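Local coordinates for protein BB1 (PDB 6D0T) that is a de novo designed, closed antiparallel beta-barrel, probably a scaffold for fluorescence-activating ligand-binding designs, at residues P87-V92 with G104-R108. Sequence-based numbering, arbitrary orientation.
Sequences PDSVEV and GEFRR
The last beta hairpin of the closed antiparallel barrel brings residues 87-92 against 104-108, the short strand axes lying 4.5 Å apart with their directions at 160°. Val90 and Phe106 form a hydrogen-bonded pair: N of each donates to O of the other. Val92 and Gly104 repeat the pairing less evenly, since Val92 N donates to Gly104 O but the return bond from Gly104 N to Val92 O is weak (N-H...O 131°). Ser89 with Arg107 and Glu91 with Glu105 are the non-hydrogen-bonded pairs, and their side chains share the outer surface. There, diagonally across the strands, Ser89 OG donates to Glu105 OE2 at 2.7 Å, on the anti side of the carboxylate and somewhat out of its plane. Arg107 NH1 reaches Glu105 OE2 at 3.0 Å from the syn side, tilted from the carboxylate plane, in a salt bridge; two donors on OE2, one syn and one anti, probably restrict how the carboxylate turns. An extended chain, with Glu105 CG anti to the backbone N (chi1 -168°), carries OE2 along to Ser89. On the inner surface Val92 CG1 packs 3.5 Å from Phe106 CE2, the two side chains crossing at about a right angle, while Val90 CB lies near the ring plane, at its edge. Just before strand 89-96 begins, Asp88 O accepts from Arg108 N, at the end of its strand, and the Arg108 guanidinium grips Pro87 O side-on: NE at 2.9 Å and NH2 at 3.0 Å converge on that one oxygen within the guanidinium plane. Arg108 NH2 also donates to Tyr7 O, and Tyr7, in helix 4-7, makes a cation-pi contact with Arg108. Strand 77-86 flanks the hairpin through Leu82, whereas strand 10-18 closes the barrel on the other edge, placing Trp12 and Phe14 against Phe106.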
ATOM      1  N   PRO A  87      -9.658  -6.805  10.939  1.00 11.16           N
ATOM      2  CA  PRO A  87     -10.520  -5.851  10.228  1.00 10.83           C
ATOM      3  C   PRO A  87      -9.850  -4.519   9.977  1.00 12.32           C
ATOM      4  O   PRO A  87     -10.267  -3.816   9.040  1.00 12.41           O
ATOM      5  CB  PRO A  87     -11.743  -5.717  11.143  1.00 14.22           C
ATOM      6  CG  PRO A  87     -11.774  -7.053  11.881  1.00 14.21           C
ATOM      7  CD  PRO A  87     -10.331  -7.373  12.105  1.00 11.12           C
ATOM      8  N   ASP A  88      -8.810  -4.172  10.739  1.00 13.91           N
ATOM      9  CA  ASP A  88      -8.185  -2.861  10.594  1.00 12.97           C
ATOM     10  C   ASP A  88      -6.695  -2.896  10.265  1.00 13.01           C
ATOM     11  O   ASP A  88      -6.062  -1.837  10.302  1.00 14.04           O
ATOM     12  CB  ASP A  88      -8.412  -2.003  11.851  1.00 15.79           C
ATOM     13  CG  ASP A  88      -7.690  -2.530  13.107  1.00 24.96           C
ATOM     14  OD1 ASP A  88      -6.978  -3.564  13.065  1.00 28.11           O
ATOM     15  OD2 ASP A  88      -7.827  -1.845  14.164  1.00 31.32           O
ATOM     16  N   SER A  89      -6.115  -4.047   9.893  1.00 13.13           N
ATOM     17  CA  SER A  89      -4.663  -4.134   9.738  1.00 13.11           C
ATOM     18  C   SER A  89      -4.303  -5.049   8.586  1.00 11.58           C
ATOM     19  O   SER A  89      -4.818  -6.167   8.497  1.00 12.75           O
ATOM     20  CB  SER A  89      -3.994  -4.648  11.023  1.00 17.94           C
ATOM     21  OG  SER A  89      -2.631  -4.919  10.803  1.00 24.83           O
ATOM     22  N   VAL A  90      -3.429  -4.550   7.697  1.00 11.53           N
ATOM     23  CA  VAL A  90      -2.949  -5.288   6.536  1.00 11.17           C
ATOM     24  C   VAL A  90      -1.426  -5.205   6.509  1.00 11.63           C
ATOM     25  O   VAL A  90      -0.867  -4.105   6.580  1.00 13.94           O
ATOM     26  CB  VAL A  90      -3.533  -4.722   5.220  1.00 10.93           C
ATOM     27  CG1 VAL A  90      -3.025  -5.552   4.025  1.00 12.71           C
ATOM     28  CG2 VAL A  90      -5.033  -4.724   5.252  1.00 12.56           C
ATOM     29  N   GLU A  91      -0.748  -6.345   6.374  1.00 11.62           N
ATOM     30  CA  GLU A  91       0.703  -6.303   6.203  1.00 12.27           C
ATOM     31  C   GLU A  91       1.049  -6.359   4.720  1.00 13.69           C
ATOM     32  O   GLU A  91       0.326  -6.960   3.926  1.00 14.05           O
ATOM     33  CB  GLU A  91       1.389  -7.449   6.969  1.00 16.62           C
ATOM     34  CG  GLU A  91       1.244  -7.271   8.470  1.00 20.15           C
ATOM     35  CD  GLU A  91       1.998  -8.277   9.337  1.00 27.62           C
ATOM     36  OE1 GLU A  91       2.637  -9.218   8.801  1.00 28.37           O
ATOM     37  OE2 GLU A  91       1.935  -8.118  10.590  1.00 29.48           O
ATOM     38  N   VAL A  92       2.127  -5.679   4.332  1.00 12.25           N
ATOM     39  CA  VAL A  92       2.554  -5.674   2.938  1.00 13.24           C
ATOM     40  C   VAL A  92       4.022  -6.084   2.848  1.00 15.16           C
ATOM     41  O   VAL A  92       4.812  -5.877   3.774  1.00 14.24           O
ATOM     42  CB  VAL A  92       2.336  -4.306   2.236  1.00 16.82           C
ATOM     43  CG1 VAL A  92       0.900  -3.891   2.314  1.00 21.10           C
ATOM     44  CG2 VAL A  92       3.218  -3.221   2.809  1.00 17.88           C
ATOM     45  N   GLY A 104       5.764  -3.661   5.639  1.00 12.81           N
ATOM     46  CA  GLY A 104       5.011  -2.515   6.118  1.00 12.02           C
ATOM     47  C   GLY A 104       3.605  -2.902   6.499  1.00 12.02           C
ATOM     48  O   GLY A 104       3.221  -4.079   6.492  1.00 12.49           O
ATOM     49  N   GLU A 105       2.840  -1.881   6.870  1.00 11.80           N
ATOM     50  CA  GLU A 105       1.497  -2.084   7.382  1.00 13.27           C
ATOM     51  C   GLU A 105       0.605  -0.926   6.966  1.00 13.25           C
ATOM     52  O   GLU A 105       1.054   0.217   6.895  1.00 14.65           O
ATOM     53  CB  GLU A 105       1.519  -2.212   8.899  1.00 20.78           C
ATOM     54  CG  GLU A 105       0.200  -2.698   9.458  1.00 32.53           C
ATOM     55  CD  GLU A 105       0.104  -2.571  10.975  1.00 42.71           C
ATOM     56  OE1 GLU A 105       1.039  -2.025  11.608  1.00 43.79           O
ATOM     57  OE2 GLU A 105      -0.927  -3.013  11.526  1.00 45.90           O
ATOM     58  N   PHE A 106      -0.652  -1.263   6.659  1.00 11.20           N
ATOM     59  CA  PHE A 106      -1.777  -0.326   6.583  1.00 12.43           C
ATOM     60  C   PHE A 106      -2.636  -0.518   7.827  1.00 12.21           C
ATOM     61  O   PHE A 106      -2.981  -1.666   8.183  1.00 14.25           O
ATOM     62  CB  PHE A 106      -2.663  -0.583   5.356  1.00 11.56           C
ATOM     63  CG  PHE A 106      -2.041  -0.316   4.033  1.00 13.75           C
ATOM     64  CD1 PHE A 106      -1.877   0.964   3.568  1.00 18.11           C
ATOM     65  CD2 PHE A 106      -1.710  -1.364   3.193  1.00 19.56           C
ATOM     66  CE1 PHE A 106      -1.341   1.199   2.294  1.00 18.99           C
ATOM     67  CE2 PHE A 106      -1.175  -1.133   1.942  1.00 21.39           C
ATOM     68  CZ  PHE A 106      -0.995   0.169   1.492  1.00 20.19           C
ATOM     69  N   ARG A 107      -3.027   0.587   8.454  1.00 11.80           N
ATOM     70  CA  ARG A 107      -3.873   0.609   9.645  1.00 13.35           C
ATOM     71  C   ARG A 107      -5.094   1.480   9.349  1.00 12.53           C
ATOM     72  O   ARG A 107      -4.958   2.666   9.004  1.00 14.82           O
ATOM     73  CB  ARG A 107      -3.082   1.121  10.848  1.00 19.77           C
ATOM     74  CG  ARG A 107      -1.803   0.292  11.050  1.00 31.96           C
ATOM     75  CD  ARG A 107      -0.949   0.779  12.219  1.00 43.71           C
ATOM     76  NE  ARG A 107      -1.730   0.878  13.446  1.00 54.26           N
ATOM     77  CZ  ARG A 107      -1.995  -0.142  14.259  1.00 60.40           C
ATOM     78  NH1 ARG A 107      -1.551  -1.362  13.978  1.00 61.30           N
ATOM     79  NH2 ARG A 107      -2.713   0.063  15.354  1.00 61.82           N
ATOM     80  N   ARG A 108      -6.286   0.880   9.452  1.00 13.93           N
ATOM     81  CA  ARG A 108      -7.512   1.564   9.062  1.00 13.81           C
ATOM     82  C   ARG A 108      -7.831   2.667  10.053  1.00 15.29           C
ATOM     83  O   ARG A 108      -7.716   2.477  11.269  1.00 17.15           O
ATOM     84  CB  ARG A 108      -8.671   0.554   8.984  1.00 15.00           C
ATOM     85  CG  ARG A 108      -9.914   1.086   8.320  1.00 16.43           C
ATOM     86  CD  ARG A 108     -11.096   0.176   8.530  1.00 15.55           C
ATOM     87  NE  ARG A 108     -10.935  -1.157   7.966  1.00 12.90           N
ATOM     88  CZ  ARG A 108     -11.127  -1.484   6.690  1.00 13.15           C
ATOM     89  NH1 ARG A 108     -11.479  -0.568   5.784  1.00 11.90           N
ATOM     90  NH2 ARG A 108     -10.993  -2.756   6.347  1.00 12.43           N
TER